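Local atomic coordinates of methanol--corrinoid protein (Methanosarcina barkeri, PDB entry 2I2X), a protein that carries a corrinoid cofactor that takes up the methyl group of methanol, with MtaB, and passes it on to coenzyme M through MtaA during methanogenesis. Residues T187-K192 with Q216-Q221; V79-V84 with P96-S101; K123-C128 with N153-G158. All coordinates share one frame; numbering follows the deposited sequence.

Interaction 1: residues T187-K192 with Q216-Q221; sequences TMYAFK and QDFVSQ
Met188, Tyr189 and Phe191 surround the ring of Phe218 from three directions. The first segment begins with a type I turn from Thr187 to Ala190, closed by Ala190 N to Thr187 O, and the chain runs on as helix 190-199. Met188 lies inside the turn. Its CG sits between the backbone N and the carbonyl carbon (chi1 44°), and the chain beyond is extended. This carries SD over one face of the Phe218 ring, 4.4 Å from the ring centroid, in a Met-aromatic contact. Nearer the backbone, Met188 CB lies 3.9 Å from Phe218 CE2. The carbonyl joins in as well: Met188 O is 3.5 Å from Phe218 CE2, while also accepting the backbone N-H of Phe191.

Tyr189 makes a T-shaped pair with the same ring. The edge of Phe218 is turned toward the face of Tyr189, with centroids 5.3 Å apart and planes at 61°. The closest atoms are Tyr189 CE2 and Phe218 CE1, at 3.6 Å. Gln221, three residues after Phe218, brings its NE2 to 4.1 Å from Tyr189 CE2. Two residues on from Tyr189, the Phe191 side chain crosses that of Phe218 at about a right angle. Its CD2 is 4.2 Å from Phe218 CE2, near the plane of that ring.

Phe218 thus sits in the middle of a small aromatic cluster at the surface of the Rossmann-like B12-binding domain. The side chain of Met188 is about 7 Å from the bound corrinoid. Phe222 extends the cluster with another edge-to-face contact to Phe218. Toward the sheet, Phe191 packs on Phe207 and Cys209 of strand 207-210, and Val219 packs on Cys209 and on Tyr227 of strand 225-227. Side chains of both segments therefore pack on strand 207-210, which lies between them in the sequence.

Interaction 2: residues V79-V84 with P96-S101; sequences VGMGVV and PNVMMS
Val84 and Met81 meet Val98 and Ser101 between two antiparallel helices, a helical hairpin in the helix-bundle domain of this corrinoid protein. Helices 72-89 and 95-113 form the hairpin. The short segments run at 171° to each other, and their axes come within 10.4 Å. Each helix offers two residues three positions apart, which put their side chains on the same side.

Apolar packing makes up most of the contact. Val84 points toward the other helix and uses both branches. With CG1 anti to the backbone N (chi1 174°), that methyl lies over the Val98 backbone, 4.0 Å from Val98 CA. It also reaches Ser101 CB, at 3.9 Å. The Met81 chain bends at chi2 (59°), which brings its end across, with CE 4.3 Å from Val98 CG1 and SD 4.2 Å from Ser101 CB. Beyond this pair of segments, Met81 also packs on Ala102 and Met105 of helix 95-113 and on Ala149 of helix 138-149, which belongs to the B12-binding domain.

The contact has no hydrogen bond between the two segments. Met81 CE and SD only lie near the carbonyl oxygens of Val98 and Ser101. The polar end of Ser101 is turned to another partner, the carbonyl O of Ile47 on helix 41-48. Asn97 O is a second acceptor within its reach.

Other faces of helix 95-113 meet a neighbouring MtaB subunit, where Asn97 packs on Phe417 and Met99 on Leu177 of that subunit. Within the hairpin, the Ser101 hydroxyl still has apolar company: Val84 CG2 lies 3.8 Å from Ser101 OG.

Interaction 3: residues K123-C128 with N153-G158; sequences KGTVVC and NVVDLG
Val154 lies against Val126 and Cys128 where two parallel strands pair in a beta-alpha-beta unit of the Rossmann-like B12-binding domain. Strands 125-130 and 153-158 are joined through helix 138-149. Backbone bonds hold the register. Two of the shorter ones are Val126 N to Asn153 O (2.9 Å) and Leu157 N to Cys128 O (2.9 Å).

The side chain of Val154 can be followed outward. Its CB is 3.9 Å from Val126 O, the same oxygen that receives a CA-H...O contact from Val154 CA at 3.3 Å. CG1, anti to the backbone N (chi1 168°), reaches diagonally across to Cys128 SG on the paired strand, at 3.8 Å. CG2 turns to its bridge partner and lies 4.1 Å from Val126 CB. Leu147 of helix 138-149 covers Val154 and Cys128 on this face. An alanine here removes both methyl tips, and would probably open a gap between Val126, Cys128 SG and Leu147.

The other face carries Thr125, Val127, Asn153 and Val155. Val127 and Val155 lie side by side there. Val127 CG1 also meets Leu157 CD2, at 3.5 Å, and Leu157 in turn packs on Ala169 of helix 164-173. Asp156, paired with Cys128, opens an Asx turn, in which Gly158 N donates to Asp156 OD1 at 3.1 Å.

Overall arrangement
The three contacts follow one another along the chain and none nests in or crosses another. Interaction 2 comes first and closes the short turn between helices 72-89 and 95-113 in the helix bundle. The chain then enters the B12-binding domain. Interaction 3 pairs its first two strands and encloses helix 138-149. Interaction 1 comes last, and its loop holds most of helix 190-199 and strand 207-210. Helix 138-149 lies between the two domains and packs on both the bundle and the sheet. Interactions 1 and 2 lie on opposite sides of the chain's centre, their own centres about 32 Å apart.

Interaction 1: residues T187-K192 with Q216-Q221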
# COMPACT_ATOMS: atom_id res chain seq x y z
N THR B 187 0.80 11.43 -19.11
CA THR B 187 1.07 11.21 -20.53
C THR B 187 -0.06 10.47 -21.25
O THR B 187 -0.24 10.63 -22.45
CB THR B 187 2.42 10.44 -20.69
OG1 THR B 187 3.42 11.32 -21.22
CG2 THR B 187 2.29 9.23 -21.56
N MET B 188 -0.82 9.66 -20.51
CA MET B 188 -1.95 8.90 -21.06
C MET B 188 -3.00 9.80 -21.70
O MET B 188 -3.74 9.37 -22.58
CB MET B 188 -2.60 8.04 -19.97
CG MET B 188 -2.79 8.81 -18.66
SD MET B 188 -3.56 7.85 -17.33
CE MET B 188 -4.06 9.16 -16.20
N TYR B 189 -3.04 11.05 -21.25
CA TYR B 189 -4.00 12.02 -21.76
C TYR B 189 -3.75 12.51 -23.20
O TYR B 189 -4.59 13.20 -23.77
CB TYR B 189 -4.16 13.20 -20.78
CG TYR B 189 -5.27 12.94 -19.78
CD1 TYR B 189 -5.05 13.05 -18.40
CD2 TYR B 189 -6.54 12.53 -20.22
CE1 TYR B 189 -6.08 12.80 -17.48
CE2 TYR B 189 -7.58 12.28 -19.32
CZ TYR B 189 -7.35 12.40 -17.96
OH TYR B 189 -8.39 12.14 -17.08
N ALA B 190 -2.61 12.12 -23.78
CA ALA B 190 -2.32 12.44 -25.17
C ALA B 190 -3.19 11.62 -26.11
O ALA B 190 -3.20 11.86 -27.31
CB ALA B 190 -0.85 12.23 -25.48
N PHE B 191 -3.91 10.65 -25.55
CA PHE B 191 -4.89 9.88 -26.33
C PHE B 191 -6.12 10.75 -26.60
O PHE B 191 -6.73 10.65 -27.66
CB PHE B 191 -5.31 8.59 -25.61
CG PHE B 191 -4.21 7.54 -25.49
CD1 PHE B 191 -3.03 7.63 -26.22
CD2 PHE B 191 -4.40 6.44 -24.65
CE1 PHE B 191 -2.04 6.64 -26.10
CE2 PHE B 191 -3.42 5.45 -24.53
CZ PHE B 191 -2.24 5.55 -25.26
N LYS B 192 -6.48 11.58 -25.61
CA LYS B 192 -7.48 12.65 -25.75
C LYS B 192 -7.20 13.41 -27.03
O LYS B 192 -7.93 13.25 -28.01
CB LYS B 192 -7.41 13.64 -24.57
CG LYS B 192 -8.57 13.60 -23.56
CD LYS B 192 -9.73 14.48 -24.00
CE LYS B 192 -11.02 14.05 -23.31
NZ LYS B 192 -12.22 14.37 -24.15
N GLN B 216 -9.12 -0.28 -19.32
CA GLN B 216 -10.32 -0.35 -20.17
C GLN B 216 -11.26 0.86 -20.05
O GLN B 216 -11.70 1.41 -21.05
CB GLN B 216 -11.07 -1.64 -19.88
CG GLN B 216 -12.14 -1.98 -20.90
CD GLN B 216 -13.05 -3.10 -20.43
OE1 GLN B 216 -14.16 -2.86 -19.96
NE2 GLN B 216 -12.57 -4.33 -20.54
N ASP B 217 -11.56 1.24 -18.81
CA ASP B 217 -12.43 2.39 -18.54
C ASP B 217 -11.84 3.71 -19.05
O ASP B 217 -12.58 4.59 -19.51
CB ASP B 217 -12.75 2.48 -17.04
CG ASP B 217 -13.59 1.32 -16.55
OD1 ASP B 217 -14.59 0.97 -17.23
OD2 ASP B 217 -13.25 0.74 -15.49
N PHE B 218 -10.51 3.83 -18.98
CA PHE B 218 -9.84 5.00 -19.53
C PHE B 218 -10.00 5.14 -21.05
O PHE B 218 -10.33 6.22 -21.54
CB PHE B 218 -8.36 5.05 -19.12
CG PHE B 218 -7.68 6.32 -19.54
CD1 PHE B 218 -7.82 7.48 -18.80
CD2 PHE B 218 -6.92 6.36 -20.71
CE1 PHE B 218 -7.20 8.66 -19.19
CE2 PHE B 218 -6.30 7.53 -21.11
CZ PHE B 218 -6.44 8.69 -20.35
N VAL B 219 -9.79 4.05 -21.79
CA VAL B 219 -9.86 4.12 -23.26
C VAL B 219 -11.31 4.25 -23.77
O VAL B 219 -11.55 4.79 -24.85
CB VAL B 219 -9.14 2.93 -23.95
CG1 VAL B 219 -7.76 2.72 -23.35
CG2 VAL B 219 -9.95 1.66 -23.85
N SER B 220 -12.25 3.74 -22.97
CA SER B 220 -13.68 3.78 -23.30
C SER B 220 -14.26 5.19 -23.31
O SER B 220 -15.22 5.45 -24.03
CB SER B 220 -14.48 2.89 -22.35
OG SER B 220 -14.22 1.52 -22.60
N GLN B 221 -13.68 6.11 -22.53
CA GLN B 221 -14.14 7.51 -22.54
C GLN B 221 -13.88 8.26 -23.87
O GLN B 221 -14.45 9.33 -24.09
CB GLN B 221 -13.60 8.28 -21.32
CG GLN B 221 -12.17 8.78 -21.45
CD GLN B 221 -11.69 9.51 -20.20
OE1 GLN B 221 -12.47 10.20 -19.54
NE2 GLN B 221 -10.41 9.36 -19.88

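Interaction 2: residues V79-V84 with P96-S101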
# COMPACT_ATOMS: atom_id res chain seq x y z
N VAL B 79 6.25 -17.99 -43.20
CA VAL B 79 6.02 -19.34 -42.68
C VAL B 79 6.99 -19.62 -41.53
O VAL B 79 6.60 -20.19 -40.52
CB VAL B 79 6.08 -20.43 -43.81
CG1 VAL B 79 5.75 -21.80 -43.25
CG2 VAL B 79 5.12 -20.09 -44.95
N GLY B 80 8.25 -19.22 -41.71
CA GLY B 80 9.25 -19.33 -40.66
C GLY B 80 8.89 -18.47 -39.45
O GLY B 80 8.93 -18.93 -38.31
N MET B 81 8.52 -17.22 -39.73
CA MET B 81 8.06 -16.30 -38.70
C MET B 81 6.83 -16.82 -37.95
O MET B 81 6.68 -16.57 -36.75
CB MET B 81 7.76 -14.93 -39.31
CG MET B 81 7.76 -13.78 -38.33
SD MET B 81 9.34 -13.59 -37.45
CE MET B 81 8.89 -12.32 -36.28
N GLY B 82 5.95 -17.55 -38.63
CA GLY B 82 4.74 -18.10 -38.02
C GLY B 82 5.03 -19.25 -37.07
O GLY B 82 4.23 -19.55 -36.18
N VAL B 83 6.17 -19.90 -37.27
CA VAL B 83 6.67 -20.90 -36.34
C VAL B 83 7.12 -20.18 -35.07
O VAL B 83 6.79 -20.58 -33.96
CB VAL B 83 7.84 -21.69 -36.96
CG1 VAL B 83 8.47 -22.63 -35.94
CG2 VAL B 83 7.37 -22.48 -38.19
N VAL B 84 7.83 -19.08 -35.27
CA VAL B 84 8.40 -18.27 -34.21
C VAL B 84 7.31 -17.72 -33.30
O VAL B 84 7.43 -17.79 -32.08
CB VAL B 84 9.27 -17.14 -34.81
CG1 VAL B 84 9.76 -16.17 -33.75
CG2 VAL B 84 10.45 -17.74 -35.55
N PRO B 96 13.21 -11.96 -26.76
CA PRO B 96 14.39 -11.65 -27.56
C PRO B 96 14.61 -12.60 -28.72
O PRO B 96 15.29 -12.24 -29.68
CB PRO B 96 15.54 -11.70 -26.54
CG PRO B 96 14.87 -11.34 -25.26
CD PRO B 96 13.58 -12.12 -25.34
N ASN B 97 14.03 -13.79 -28.66
CA ASN B 97 14.15 -14.73 -29.78
C ASN B 97 13.26 -14.28 -30.94
O ASN B 97 13.62 -14.42 -32.11
CB ASN B 97 13.77 -16.15 -29.33
CG ASN B 97 14.57 -16.60 -28.13
OD1 ASN B 97 15.70 -17.06 -28.26
ND2 ASN B 97 13.98 -16.48 -26.95
N VAL B 98 12.11 -13.72 -30.58
CA VAL B 98 11.20 -13.14 -31.55
C VAL B 98 11.86 -11.95 -32.23
O VAL B 98 11.80 -11.83 -33.44
CB VAL B 98 9.88 -12.72 -30.90
CG1 VAL B 98 8.88 -12.27 -31.94
CG2 VAL B 98 9.29 -13.87 -30.11
N MET B 99 12.51 -11.08 -31.45
CA MET B 99 13.15 -9.88 -31.99
C MET B 99 14.26 -10.17 -33.01
O MET B 99 14.32 -9.54 -34.06
CB MET B 99 13.71 -9.00 -30.87
CG MET B 99 12.69 -8.37 -29.97
SD MET B 99 11.44 -7.47 -30.89
CE MET B 99 12.06 -5.79 -30.83
N MET B 100 15.14 -11.12 -32.68
CA MET B 100 16.24 -11.51 -33.53
C MET B 100 15.73 -12.12 -34.83
O MET B 100 16.31 -11.90 -35.89
CB MET B 100 17.12 -12.53 -32.82
CG MET B 100 18.21 -11.92 -31.97
SD MET B 100 18.84 -13.16 -30.82
CE MET B 100 19.48 -14.43 -31.92
N SER B 101 14.65 -12.88 -34.72
CA SER B 101 13.99 -13.47 -35.87
C SER B 101 13.35 -12.40 -36.75
O SER B 101 13.36 -12.53 -37.98
CB SER B 101 12.93 -14.49 -35.40
OG SER B 101 13.55 -15.65 -34.87

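Interaction 3: residues K123-C128 with N153-G158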
# COMPACT_ATOMS: atom_id res chain seq x y z
N LYS B 123 -1.52 -7.08 -45.41
CA LYS B 123 -2.92 -7.21 -45.01
C LYS B 123 -3.59 -5.89 -44.62
O LYS B 123 -4.71 -5.88 -44.11
CB LYS B 123 -3.07 -8.24 -43.89
CG LYS B 123 -2.27 -9.52 -44.11
CD LYS B 123 -3.04 -10.76 -43.73
CE LYS B 123 -2.91 -11.10 -42.26
NZ LYS B 123 -3.88 -10.35 -41.41
N GLY B 124 -2.90 -4.78 -44.89
CA GLY B 124 -3.34 -3.44 -44.48
C GLY B 124 -2.18 -2.68 -43.86
O GLY B 124 -1.09 -3.24 -43.69
N THR B 125 -2.41 -1.41 -43.53
CA THR B 125 -1.39 -0.59 -42.87
C THR B 125 -1.79 -0.24 -41.43
O THR B 125 -2.95 0.10 -41.17
CB THR B 125 -1.06 0.70 -43.70
OG1 THR B 125 -0.26 0.34 -44.83
CG2 THR B 125 -0.27 1.72 -42.89
N VAL B 126 -0.84 -0.38 -40.50
CA VAL B 126 -1.00 0.13 -39.13
C VAL B 126 0.03 1.23 -38.86
O VAL B 126 1.21 1.10 -39.23
CB VAL B 126 -0.87 -0.98 -38.06
CG1 VAL B 126 -1.25 -0.43 -36.69
CG2 VAL B 126 -1.76 -2.17 -38.38
N VAL B 127 -0.43 2.32 -38.26
CA VAL B 127 0.43 3.38 -37.74
C VAL B 127 0.57 3.13 -36.24
O VAL B 127 -0.44 2.85 -35.55
CB VAL B 127 -0.14 4.80 -38.02
CG1 VAL B 127 0.72 5.89 -37.38
CG2 VAL B 127 -0.25 5.04 -39.49
N CYS B 128 1.80 3.23 -35.73
CA CYS B 128 2.10 3.07 -34.31
C CYS B 128 2.84 4.27 -33.74
O CYS B 128 3.78 4.78 -34.36
CB CYS B 128 2.93 1.82 -34.09
SG CYS B 128 2.10 0.35 -34.67
N ASN B 153 1.83 -4.17 -42.33
CA ASN B 153 2.85 -3.19 -42.66
C ASN B 153 2.76 -2.01 -41.67
O ASN B 153 1.67 -1.47 -41.44
CB ASN B 153 2.67 -2.73 -44.11
CG ASN B 153 3.59 -1.58 -44.48
OD1 ASN B 153 3.17 -0.42 -44.51
ND2 ASN B 153 4.85 -1.89 -44.79
N VAL B 154 3.90 -1.64 -41.09
CA VAL B 154 3.90 -0.67 -39.99
C VAL B 154 4.84 0.50 -40.20
O VAL B 154 6.06 0.35 -40.22
CB VAL B 154 4.20 -1.35 -38.61
CG1 VAL B 154 4.49 -0.30 -37.53
CG2 VAL B 154 3.06 -2.26 -38.18
N VAL B 155 4.24 1.68 -40.36
CA VAL B 155 4.99 2.92 -40.27
C VAL B 155 5.10 3.22 -38.78
O VAL B 155 4.09 3.38 -38.09
CB VAL B 155 4.35 4.07 -41.14
CG1 VAL B 155 2.84 3.99 -41.17
CG2 VAL B 155 4.81 5.46 -40.70
N ASP B 156 6.34 3.24 -38.29
CA ASP B 156 6.65 3.45 -36.87
C ASP B 156 6.98 4.93 -36.61
O ASP B 156 8.08 5.38 -36.91
CB ASP B 156 7.82 2.53 -36.47
CG ASP B 156 8.17 2.60 -34.98
OD1 ASP B 156 7.70 3.50 -34.25
OD2 ASP B 156 8.96 1.73 -34.54
N LEU B 157 6.02 5.65 -36.04
CA LEU B 157 6.15 7.08 -35.78
C LEU B 157 7.11 7.50 -34.66
O LEU B 157 7.39 8.69 -34.51
CB LEU B 157 4.77 7.71 -35.53
CG LEU B 157 3.99 8.39 -36.66
CD1 LEU B 157 4.67 9.68 -37.10
CD2 LEU B 157 3.79 7.49 -37.85
N GLY B 158 7.59 6.55 -33.86
CA GLY B 158 8.60 6.83 -32.84
C GLY B 158 8.05 7.23 -31.48
O GLY B 158 6.93 6.86 -31.12